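Local coordinates for protein NAD-dependent aldehyde dehydrogenase (Burkholderia multivorans, PDB 5UJU) that probably oxidises aldehydes to carboxylic acids with NAD as the hydride acceptor, at residues A336-F341 against G519-Q524. Sequence-based numbering, arbitrary orientation.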
loop_
_atom_site.group_PDB
_atom_site.type_symbol
_atom_site.label_atom_id
_atom_site.label_comp_id
_atom_site.label_asym_id
_atom_site.label_seq_id
_atom_site.Cartn_x
_atom_site.Cartn_y
_atom_site.Cartn_z
ATOM N N ALA A 336 -29.127 20.058 19.398
ATOM C CA ALA A 336 -28.577 21.375 19.094
ATOM C C ALA A 336 -27.357 21.678 19.958
ATOM O O ALA A 336 -26.363 22.223 19.471
ATOM C CB ALA A 336 -29.652 22.449 19.285
ATOM N N LYS A 337 -27.408 21.323 21.243
ATOM C CA LYS A 337 -26.265 21.578 22.111
ATOM C C LYS A 337 -25.054 20.762 21.671
ATOM O O LYS A 337 -23.922 21.264 21.682
ATOM C CB LYS A 337 -26.630 21.274 23.565
ATOM C CG LYS A 337 -25.629 21.806 24.584
ATOM C CD LYS A 337 -26.035 21.476 26.016
ATOM C CE LYS A 337 -25.503 22.543 26.978
ATOM N NZ LYS A 337 -25.037 22.000 28.286
ATOM N N ASN A 338 -25.268 19.501 21.292
ATOM C CA ASN A 338 -24.158 18.668 20.840
ATOM C C ASN A 338 -23.541 19.239 19.568
ATOM O O ASN A 338 -22.317 19.339 19.447
ATOM C CB ASN A 338 -24.638 17.234 20.618
ATOM C CG ASN A 338 -23.532 16.329 20.080
ATOM O OD1 ASN A 338 -23.207 16.370 18.890
ATOM N ND2 ASN A 338 -22.977 15.484 20.949
ATOM N N ILE A 339 -24.381 19.622 18.606
ATOM C CA ILE A 339 -23.865 20.253 17.396
ATOM C C ILE A 339 -23.115 21.530 17.744
ATOM O O ILE A 339 -22.049 21.820 17.179
ATOM C CB ILE A 339 -25.017 20.524 16.411
ATOM C CG1 ILE A 339 -25.505 19.207 15.801
ATOM C CG2 ILE A 339 -24.597 21.543 15.353
ATOM C CD1 ILE A 339 -26.786 19.356 14.993
ATOM N N ALA A 340 -23.646 22.302 18.695
ATOM C CA ALA A 340 -23.014 23.558 19.089
ATOM C C ALA A 340 -21.614 23.330 19.664
ATOM O O ALA A 340 -20.678 24.076 19.356
ATOM C CB ALA A 340 -23.882 24.274 20.113
ATOM N N PHE A 341 -21.468 22.340 20.553
ATOM C CA PHE A 341 -20.137 22.000 21.054
ATOM C C PHE A 341 -19.210 21.640 19.908
ATOM O O PHE A 341 -18.025 22.000 19.918
ATOM C CB PHE A 341 -20.213 20.824 22.029
ATOM C CG PHE A 341 -20.291 21.219 23.464
ATOM C CD1 PHE A 341 -19.219 21.847 24.082
ATOM C CD2 PHE A 341 -21.432 20.936 24.213
ATOM C CE1 PHE A 341 -19.290 22.216 25.415
ATOM C CE2 PHE A 341 -21.513 21.297 25.551
ATOM C CZ PHE A 341 -20.440 21.940 26.154
ATOM N N GLY A 519 -22.360 13.128 25.219
ATOM C CA GLY A 519 -21.007 13.583 25.458
ATOM C C GLY A 519 -19.968 13.195 24.437
ATOM O O GLY A 519 -18.791 13.527 24.621
ATOM N N VAL A 520 -20.344 12.513 23.361
ATOM C CA VAL A 520 -19.423 12.185 22.277
ATOM C C VAL A 520 -19.754 13.090 21.095
ATOM O O VAL A 520 -20.923 13.218 20.711
ATOM C CB VAL A 520 -19.504 10.696 21.890
ATOM C CG1 VAL A 520 -18.689 10.422 20.633
ATOM C CG2 VAL A 520 -19.017 9.815 23.038
ATOM N N PHE A 521 -18.733 13.737 20.539
ATOM C CA PHE A 521 -18.915 14.687 19.453
ATOM C C PHE A 521 -18.273 14.163 18.178
ATOM O O PHE A 521 -17.268 13.440 18.218
ATOM C CB PHE A 521 -18.328 16.055 19.813
ATOM C CG PHE A 521 -18.778 16.549 21.149
ATOM C CD1 PHE A 521 -20.075 17.027 21.318
ATOM C CD2 PHE A 521 -17.926 16.504 22.248
ATOM C CE1 PHE A 521 -20.511 17.466 22.550
ATOM C CE2 PHE A 521 -18.356 16.942 23.488
ATOM C CZ PHE A 521 -19.657 17.432 23.640
ATOM N N VAL A 522 -18.883 14.527 17.040
ATOM C CA VAL A 522 -18.378 14.053 15.756
ATOM C C VAL A 522 -16.908 14.417 15.586
ATOM O O VAL A 522 -16.166 13.705 14.902
ATOM C CB VAL A 522 -19.242 14.595 14.595
ATOM C CG1 VAL A 522 -19.033 16.099 14.407
ATOM C CG2 VAL A 522 -18.956 13.814 13.309
ATOM N N ASN A 523 -16.447 15.495 16.246
ATOM C CA ASN A 523 -15.038 15.867 16.145
ATOM C C ASN A 523 -14.129 14.780 16.702
ATOM O O ASN A 523 -12.976 14.672 16.276
ATOM C CB ASN A 523 -14.726 17.162 16.903
ATOM C CG ASN A 523 -15.779 18.237 16.706
ATOM O OD1 ASN A 523 -16.974 17.963 16.763
ATOM N ND2 ASN A 523 -15.332 19.472 16.486
ATOM N N GLN A 524 -14.617 13.978 17.647
ATOM C CA GLN A 524 -13.757 13.096 18.428
ATOM C C GLN A 524 -13.560 11.741 17.759
ATOM O O GLN A 524 -14.459 11.209 17.098
ATOM C CB GLN A 524 -14.345 12.882 19.822
ATOM C CG GLN A 524 -14.456 14.150 20.639
ATOM C CD GLN A 524 -15.243 13.945 21.916
ATOM O OE1 GLN A 524 -16.300 13.310 21.920
ATOM N NE2 GLN A 524 -14.713 14.461 23.018
HETATM O O HOH W 1 -21.168 16.075 17.106
#
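Asn-338, on helix 332-344, reaches across to the loop 519-524 and grips its backbone with both ends of its amide, one directly and one through a water. From CB the side chain leaves with CG anti to the backbone N (chi1 177°), which lays the amide obliquely against the ring of Phe-521: CG is 3.7 Å and ND2 3.3 Å from its CD1. At the tip the two polar atoms part. ND2 donates to the carbonyl O of Val-520 at 3.1 Å; the acceptor lies almost in the amide plane, whereas the donor stands 44° out of the carbonyl plane. The same nitrogen also bonds Gly-518 O, just before the segment. OD1 accepts from a water at 2.7 Å, and that water in turn accepts from Val-522 N at 2.8 Å. Asparagine suits this place because one short, planar group supplies a donor and an acceptor.

Beside the amide, the flat apolar ring of Phe-521 fits against both Asn-338 and Phe-341, with CE1 3.4 Å from Phe-341 CB. CB, CG and CD2 of Phe-341 do the touching; the two phenyl rings meet obliquely, their planes 41° apart, without a regular stack. Phe-341 also touches Leu-387 of helix 373-388, and its bulk thus bridges that helix and the loop. Gln-524 OE1 braces the type I turn 521-524 by accepting from Phe-521 N at 2.8 Å.

The contact ties a helix flanking the sheet that contains strands 323-326 and 487-491 to the long loop after strand 511-514, where His-562 of the second subunit packs on Val-520. The buried amide holds the main chain on both sides of Phe-521, so this anchorage depends on the course of the backbone, with the aromatic pair adding apolar contact.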